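D-3-phosphoglycerate dehydrogenase oxidoreductase protein (Ralstonia solanacearum, PDB 3GG9) probably oxidises 3-phosphoglycerate with NAD as the electron acceptor, as a D-isomer specific 2-hydroxyacid dehydrogenase. Local coordinates at residues S107-A112 with G172-G177; L163-Y168 with S220-L225; A274-E279 with T298-Y303. All coordinates share one frame; numbering follows the deposited sequence. Where two conformers were deposited one is given.

How the contacts relate
The three contacts illustrate how a Rossmann-type domain is assembled from distant parts of one chain. After the five-stranded sheet, residues 107-112 lead into helix 109-123. The chain then forms strand 162-166, where contact 2 opens, before 172-177 on helix 170-181 closes contact 1; contact 2 closes later, at 220-225, so the two loops cross. V175 touches I165, tying helix to sheet. Contact 3 follows in series, its shorter loop running from strand 272-275 to the loop after strand 295-297. Contacts 2 and 3 belong to the same parallel sheet, while contact 1 packs helices on it. CB of A110 meets the carbonyl O of G302, joining contacts 1 and 3 near the second subunit.

Contact 1 of 3, residues S107-A112 with G172-G177; sequences SPVAPA and GQLVAG
The approach to helix 109-123 and its first residues come together with the early part of helix 170-181, the CA atoms of A112 and V175 lying 5.9 Å apart. A112 brings its CB against CB of L174 at 3.8 Å, and L174 supplies most of the remaining contact through one branch. Its CG stands anti to the carbonyl carbon (chi1 -70°) and CD1 continues in an extended line from CA (chi2 179°), which carries the methyl alongside A112 to the proline ring, where it lies 3.8 Å from CG of P108. CD1 thus touches both P108 and A112, with V109 as a looser neighbour. Deeper in, CG2 of V175 rests 3.8 Å from the carbonyl O of A112, and the same valine packs on T115, W116 and I165. The other flank of the 107-112 turn faces the second subunit, whose R124 bonds A110 O and whose V157 packs on V109 and A110. This apolar helix-to-helix seam joins the helix that follows the domain crossing to the first helix of the Rossmann-type domain, which probably binds NAD; that helix contains G172 of a probable GxGxxG motif.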
# COMPACT_ATOMS: atom_id res chain seq x y z
N SER A 107 11.45 -17.44 4.63
CA SER A 107 12.01 -16.10 4.83
C SER A 107 10.92 -15.15 5.34
O SER A 107 9.76 -15.22 4.89
CB SER A 107 12.65 -15.58 3.52
OG SER A 107 12.97 -14.20 3.59
N PRO A 108 11.26 -14.27 6.31
CA PRO A 108 10.21 -13.39 6.81
C PRO A 108 9.99 -12.14 5.93
O PRO A 108 9.03 -11.44 6.16
CB PRO A 108 10.74 -12.97 8.19
CG PRO A 108 12.31 -12.87 7.95
CD PRO A 108 12.57 -14.04 6.97
N VAL A 109 10.86 -11.86 4.95
CA VAL A 109 10.84 -10.55 4.31
C VAL A 109 9.59 -10.27 3.48
O VAL A 109 8.98 -9.22 3.65
CB VAL A 109 12.09 -10.32 3.47
CG1 VAL A 109 12.07 -8.92 2.83
CG2 VAL A 109 13.33 -10.50 4.37
N ALA A 110 9.22 -11.20 2.59
CA ALA A 110 8.00 -11.03 1.74
C ALA A 110 6.70 -10.86 2.51
O ALA A 110 5.92 -9.96 2.19
CB ALA A 110 7.87 -12.13 0.70
N PRO A 111 6.44 -11.72 3.51
CA PRO A 111 5.23 -11.45 4.29
C PRO A 111 5.30 -10.23 5.21
O PRO A 111 4.27 -9.67 5.51
CB PRO A 111 5.02 -12.75 5.10
CG PRO A 111 6.42 -13.29 5.25
CD PRO A 111 7.06 -13.00 3.92
N ALA A 112 6.49 -9.82 5.66
CA ALA A 112 6.58 -8.59 6.43
C ALA A 112 6.26 -7.37 5.55
O ALA A 112 5.53 -6.46 5.96
CB ALA A 112 7.98 -8.42 7.05
N GLY A 172 7.23 -10.30 13.00
CA GLY A 172 6.85 -9.23 13.92
C GLY A 172 7.96 -8.21 14.13
O GLY A 172 7.71 -7.02 14.24
N GLN A 173 9.19 -8.71 14.16
CA GLN A 173 10.39 -7.88 14.40
C GLN A 173 10.62 -6.92 13.23
O GLN A 173 10.90 -5.74 13.43
CB GLN A 173 11.57 -8.80 14.59
CG GLN A 173 12.92 -8.09 14.64
CD GLN A 173 14.03 -9.02 15.03
OE1 GLN A 173 13.86 -10.24 15.06
NE2 GLN A 173 15.19 -8.44 15.36
N LEU A 174 10.46 -7.42 12.01
CA LEU A 174 10.59 -6.56 10.82
C LEU A 174 9.52 -5.48 10.76
O LEU A 174 9.78 -4.30 10.47
CB LEU A 174 10.58 -7.41 9.56
CG LEU A 174 11.82 -8.28 9.30
CD1 LEU A 174 11.66 -9.09 8.02
CD2 LEU A 174 13.13 -7.47 9.28
N VAL A 175 8.27 -5.89 11.01
CA VAL A 175 7.16 -4.97 11.00
C VAL A 175 7.19 -3.94 12.12
O VAL A 175 6.86 -2.78 11.89
CB VAL A 175 5.80 -5.74 11.04
CG1 VAL A 175 4.65 -4.76 11.14
CG2 VAL A 175 5.68 -6.59 9.80
N ALA A 176 7.64 -4.34 13.31
CA ALA A 176 7.95 -3.39 14.38
C ALA A 176 8.99 -2.32 13.93
O ALA A 176 8.85 -1.12 14.25
CB ALA A 176 8.41 -4.11 15.66
N GLY A 177 10.02 -2.77 13.20
CA GLY A 177 11.04 -1.89 12.62
C GLY A 177 10.48 -0.87 11.63
O GLY A 177 10.84 0.31 11.64

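Contact 2 of 3, residues L163-Y168 with S220-L225; sequences LGIFGY and SVHLRL. With SO4 (sulfate ion), chain F; SO4 (sulfate ion), chain E.
H222 N donates to F166 O across 2.8 Å in a nearly straight bond (165° at the hydrogen), with the donor tilted out of the carbonyl plane. CG of L223 also lies against this oxygen, at 3.6 Å. Two further backbone bonds, S220 N to G164 O at 2.8 Å and F166 N to S220 O at 3.0 Å, complete the parallel register, pairing I165 with S220 and F166 with V221. On the face carrying F166 and V221, the phenylalanine ring swings out with CG anti to the backbone N (chi1 -164°). CD1 of L223 settles over this ring, 4.0 Å from its centroid and 17° off the normal, in a CH-pi contact displaced toward the rim. The other leucine methyl, CD2, reaches 3.6 Å to CA of G167, whose lack of a side chain permits this approach and that of H222 O. Farther along, R224 holds one sulfate in a fork through NE and NH1, the latter 2.7 Å from its O1; K170 N and I171 N bind the same ion. Strands 162-166 and 218-221 are the neighbours at which the sheet order changes direction, the classic Rossmann switch point. The sulfate at the N-terminal end of helix 170-181, beside the glycine-rich turn, is consistent with a site for a cofactor phosphate.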
# COMPACT_ATOMS: atom_id res chain seq x y z
N LEU A 163 1.34 1.71 16.93
CA LEU A 163 1.38 0.39 16.31
C LEU A 163 1.50 -0.71 17.37
O LEU A 163 2.52 -0.81 18.07
CB LEU A 163 2.56 0.30 15.33
CG LEU A 163 2.82 -1.05 14.64
CD1 LEU A 163 1.63 -1.47 13.75
CD2 LEU A 163 4.14 -1.06 13.86
N GLY A 164 0.45 -1.53 17.49
CA GLY A 164 0.50 -2.74 18.31
C GLY A 164 0.99 -3.96 17.52
O GLY A 164 0.50 -4.26 16.43
N ILE A 165 2.02 -4.61 18.05
CA ILE A 165 2.55 -5.84 17.46
C ILE A 165 2.25 -7.00 18.40
O ILE A 165 2.84 -7.09 19.49
CB ILE A 165 4.07 -5.73 17.12
CG1 ILE A 165 4.33 -4.58 16.12
CG2 ILE A 165 4.62 -7.05 16.63
CD1 ILE A 165 3.60 -4.71 14.77
N PHE A 166 1.33 -7.86 17.99
CA PHE A 166 1.01 -9.09 18.72
C PHE A 166 1.83 -10.29 18.18
O PHE A 166 1.43 -10.95 17.22
CB PHE A 166 -0.51 -9.35 18.63
CG PHE A 166 -1.05 -10.35 19.64
CD1 PHE A 166 -2.43 -10.45 19.84
CD2 PHE A 166 -0.21 -11.17 20.41
CE1 PHE A 166 -2.97 -11.37 20.76
CE2 PHE A 166 -0.73 -12.09 21.33
CZ PHE A 166 -2.12 -12.20 21.51
N GLY A 167 2.97 -10.57 18.84
CA GLY A 167 3.88 -11.65 18.43
C GLY A 167 5.16 -11.06 17.88
O GLY A 167 5.14 -10.25 16.94
N TYR A 168 6.28 -11.45 18.44
CA TYR A 168 7.54 -10.84 18.07
C TYR A 168 8.54 -11.90 17.60
O TYR A 168 9.67 -11.99 18.09
CB TYR A 168 8.03 -9.97 19.23
CG TYR A 168 9.12 -8.96 18.88
CD1 TYR A 168 8.83 -7.77 18.20
CD2 TYR A 168 10.44 -9.20 19.25
CE1 TYR A 168 9.84 -6.85 17.89
CE2 TYR A 168 11.45 -8.30 18.94
CZ TYR A 168 11.15 -7.13 18.27
OH TYR A 168 12.17 -6.25 17.98
N SER A 220 -1.24 -5.29 14.47
CA SER A 220 -0.92 -6.33 13.53
C SER A 220 -0.49 -7.58 14.23
O SER A 220 0.36 -7.54 15.14
CB SER A 220 0.13 -5.86 12.53
OG SER A 220 0.32 -6.86 11.55
N VAL A 221 -1.07 -8.70 13.77
CA VAL A 221 -0.86 -10.05 14.36
C VAL A 221 0.20 -10.90 13.66
O VAL A 221 0.09 -11.20 12.47
CB VAL A 221 -2.22 -10.84 14.40
CG1 VAL A 221 -2.05 -12.11 15.21
CG2 VAL A 221 -3.26 -10.00 15.05
N HIS A 222 1.23 -11.31 14.42
CA HIS A 222 2.30 -12.14 13.89
C HIS A 222 2.60 -13.37 14.73
O HIS A 222 3.64 -13.47 15.38
CB HIS A 222 3.52 -11.29 13.68
CG HIS A 222 3.26 -10.14 12.78
ND1 HIS A 222 3.14 -10.29 11.42
CD2 HIS A 222 3.01 -8.84 13.04
CE1 HIS A 222 2.86 -9.12 10.88
NE2 HIS A 222 2.76 -8.23 11.84
N LEU A 223 1.67 -14.32 14.70
CA LEU A 223 1.76 -15.54 15.52
C LEU A 223 1.63 -16.75 14.62
O LEU A 223 0.92 -16.72 13.62
CB LEU A 223 0.61 -15.56 16.54
CG LEU A 223 0.49 -14.44 17.57
CD1 LEU A 223 -0.84 -14.51 18.30
CD2 LEU A 223 1.66 -14.53 18.57
N ARG A 224 2.33 -17.82 14.98
CA ARG A 224 2.14 -19.12 14.36
C ARG A 224 0.90 -19.74 14.99
O ARG A 224 0.61 -19.49 16.18
CB ARG A 224 3.37 -20.01 14.56
CG ARG A 224 4.67 -19.49 13.90
CD ARG A 224 4.81 -19.92 12.44
NE ARG A 224 5.76 -19.09 11.69
CZ ARG A 224 5.90 -19.07 10.36
NH1 ARG A 224 6.80 -18.27 9.81
NH2 ARG A 224 5.15 -19.84 9.57
N LEU A 225 0.17 -20.52 14.20
CA LEU A 225 -1.03 -21.21 14.68
C LEU A 225 -0.67 -22.54 15.34
O LEU A 225 -0.02 -23.39 14.72
CB LEU A 225 -2.02 -21.45 13.54
CG LEU A 225 -3.40 -21.99 13.96
CD1 LEU A 225 -4.09 -21.09 14.95
CD2 LEU A 225 -4.27 -22.22 12.74
S SO4 F . 8.08 -16.21 12.60
O1 SO4 F . 8.46 -16.70 11.28
O2 SO4 F . 7.11 -17.11 13.25
O3 SO4 F . 9.29 -16.17 13.42
O4 SO4 F . 7.44 -14.89 12.47
S SO4 E . 7.60 -20.59 6.05
O1 SO4 E . 7.08 -20.58 4.70
O2 SO4 E . 8.44 -21.76 6.25
O3 SO4 E . 8.41 -19.40 6.26
O4 SO4 E . 6.47 -20.61 6.98

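Contact 3 of 3, residues A274-E279 with T298-Y303; sequences AIDVFE and TPHIGY
Where strands 272-275 and 295-297 end side by side, their pairing is carried one step further by T298 N, which donates to I275 O over 3.0 Å, and the CA atoms of D276 and H300 then approach to 4.7 Å. The D276 carboxylate takes over from there. With CG anti to the backbone N (chi1 -176°), it reaches across to the 298-302 loop, where three donors grip it. OD1 accepts two of them: T298 OG1 at 2.7 Å on the anti lone pair, and I301 N at 2.8 Å on the syn one. OD2 takes G302 N at 3.0 Å, also on the syn side but 29° out of the carboxylate plane. These bonds fix the rotation of the carboxylate and satisfy two successive backbone amides of a loop that has no regular structure, just past the inverse gamma turn centred on P299.

H300 lies beside this carboxylate. CG1 of V277 lies over the centre of the imidazole face, 3.9 Å from the centroid, as a CH-pi contact, while ND1 bonds E281 OE1. At the other end, CE2 of F278 presents its ring edge to T298 O at 3.8 Å. From the second subunit, W138 packs on H300 and R124 bonds the carbonyls of I301 and G302. Bringing the loop after the last strand to the carboxyl ends of the parallel strands, with a histidine held by a glutamate, is consistent with the His-Glu pair of the active site in D-2-hydroxyacid dehydrogenases.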
# COMPACT_ATOMS: atom_id res chain seq x y z
N ALA A 274 -7.59 -5.29 7.65
CA ALA A 274 -6.91 -5.70 6.43
C ALA A 274 -6.41 -7.13 6.67
O ALA A 274 -5.70 -7.40 7.64
CB ALA A 274 -5.75 -4.74 6.08
N ILE A 275 -6.84 -8.07 5.83
CA ILE A 275 -6.53 -9.48 6.07
C ILE A 275 -6.00 -10.15 4.79
O ILE A 275 -6.39 -9.80 3.68
CB ILE A 275 -7.71 -10.30 6.71
CG1 ILE A 275 -8.91 -10.39 5.77
CG2 ILE A 275 -8.15 -9.75 8.11
CD1 ILE A 275 -9.02 -11.71 5.16
N ASP A 276 -5.15 -11.15 4.98
CA ASP A 276 -4.53 -11.85 3.85
C ASP A 276 -4.84 -13.34 3.92
O ASP A 276 -4.49 -14.08 3.04
CB ASP A 276 -3.02 -11.57 3.85
CG ASP A 276 -2.30 -12.18 2.64
OD1 ASP A 276 -2.65 -11.82 1.49
OD2 ASP A 276 -1.36 -13.00 2.83
N VAL A 277 -5.57 -13.77 4.94
CA VAL A 277 -5.71 -15.19 5.21
C VAL A 277 -7.16 -15.50 5.58
O VAL A 277 -7.81 -14.72 6.28
CB VAL A 277 -4.77 -15.66 6.37
CG1 VAL A 277 -3.32 -15.65 5.92
CG2 VAL A 277 -4.96 -14.79 7.64
N PHE A 278 -7.63 -16.64 5.10
CA PHE A 278 -9.00 -17.10 5.35
C PHE A 278 -9.00 -18.53 5.90
O PHE A 278 -8.04 -19.27 5.67
CB PHE A 278 -9.79 -17.07 4.05
CG PHE A 278 -10.00 -15.69 3.49
CD1 PHE A 278 -11.20 -15.01 3.73
CD2 PHE A 278 -9.02 -15.08 2.70
CE1 PHE A 278 -11.41 -13.74 3.20
CE2 PHE A 278 -9.22 -13.80 2.18
CZ PHE A 278 -10.43 -13.14 2.41
N GLU A 279 -10.08 -18.93 6.58
CA GLU A 279 -10.20 -20.29 7.12
C GLU A 279 -10.22 -21.34 6.02
O GLU A 279 -9.67 -22.43 6.16
CB GLU A 279 -11.46 -20.45 7.98
CG GLU A 279 -11.44 -19.72 9.29
CD GLU A 279 -11.94 -18.30 9.16
OE1 GLU A 279 -12.32 -17.91 8.03
OE2 GLU A 279 -11.95 -17.59 10.18
N THR A 298 -6.84 -9.48 0.71
CA THR A 298 -6.00 -9.98 -0.36
C THR A 298 -5.96 -11.49 -0.27
O THR A 298 -6.14 -12.07 0.82
CB THR A 298 -4.56 -9.44 -0.22
OG1 THR A 298 -4.17 -9.64 1.14
CG2 THR A 298 -4.55 -7.97 -0.55
N PRO A 299 -5.72 -12.16 -1.42
CA PRO A 299 -5.82 -13.61 -1.47
C PRO A 299 -4.54 -14.36 -1.08
O PRO A 299 -3.92 -15.01 -1.92
CB PRO A 299 -6.19 -13.87 -2.93
CG PRO A 299 -5.48 -12.77 -3.66
CD PRO A 299 -5.48 -11.58 -2.75
N HIS A 300 -4.18 -14.26 0.19
CA HIS A 300 -3.05 -14.99 0.74
C HIS A 300 -1.79 -14.83 -0.10
O HIS A 300 -1.21 -15.83 -0.54
CB HIS A 300 -3.38 -16.47 0.99
CG HIS A 300 -2.51 -17.09 2.04
ND1 HIS A 300 -2.82 -18.28 2.66
CD2 HIS A 300 -1.35 -16.68 2.59
CE1 HIS A 300 -1.88 -18.57 3.54
NE2 HIS A 300 -0.97 -17.62 3.51
N ILE A 301 -1.41 -13.58 -0.32
CA ILE A 301 -0.23 -13.21 -1.16
C ILE A 301 1.03 -12.85 -0.36
O ILE A 301 2.06 -12.47 -0.94
CB ILE A 301 -0.57 -12.08 -2.14
CG1 ILE A 301 -1.18 -10.86 -1.40
CG2 ILE A 301 -1.51 -12.64 -3.23
CD1 ILE A 301 -1.54 -9.66 -2.29
N GLY A 302 0.95 -12.97 0.96
CA GLY A 302 2.14 -12.77 1.82
C GLY A 302 3.45 -13.34 1.26
O GLY A 302 4.43 -12.62 1.18
N TYR A 303 3.46 -14.60 0.82
CA TYR A 303 4.68 -15.25 0.31
C TYR A 303 4.75 -15.31 -1.22
O TYR A 303 5.73 -15.81 -1.77
CB TYR A 303 4.85 -16.67 0.89
CG TYR A 303 4.96 -16.66 2.39
CD1 TYR A 303 6.21 -16.61 3.01
CD2 TYR A 303 3.82 -16.68 3.20
CE1 TYR A 303 6.31 -16.59 4.37
CE2 TYR A 303 3.92 -16.65 4.57
CZ TYR A 303 5.16 -16.59 5.15
OH TYR A 303 5.24 -16.56 6.51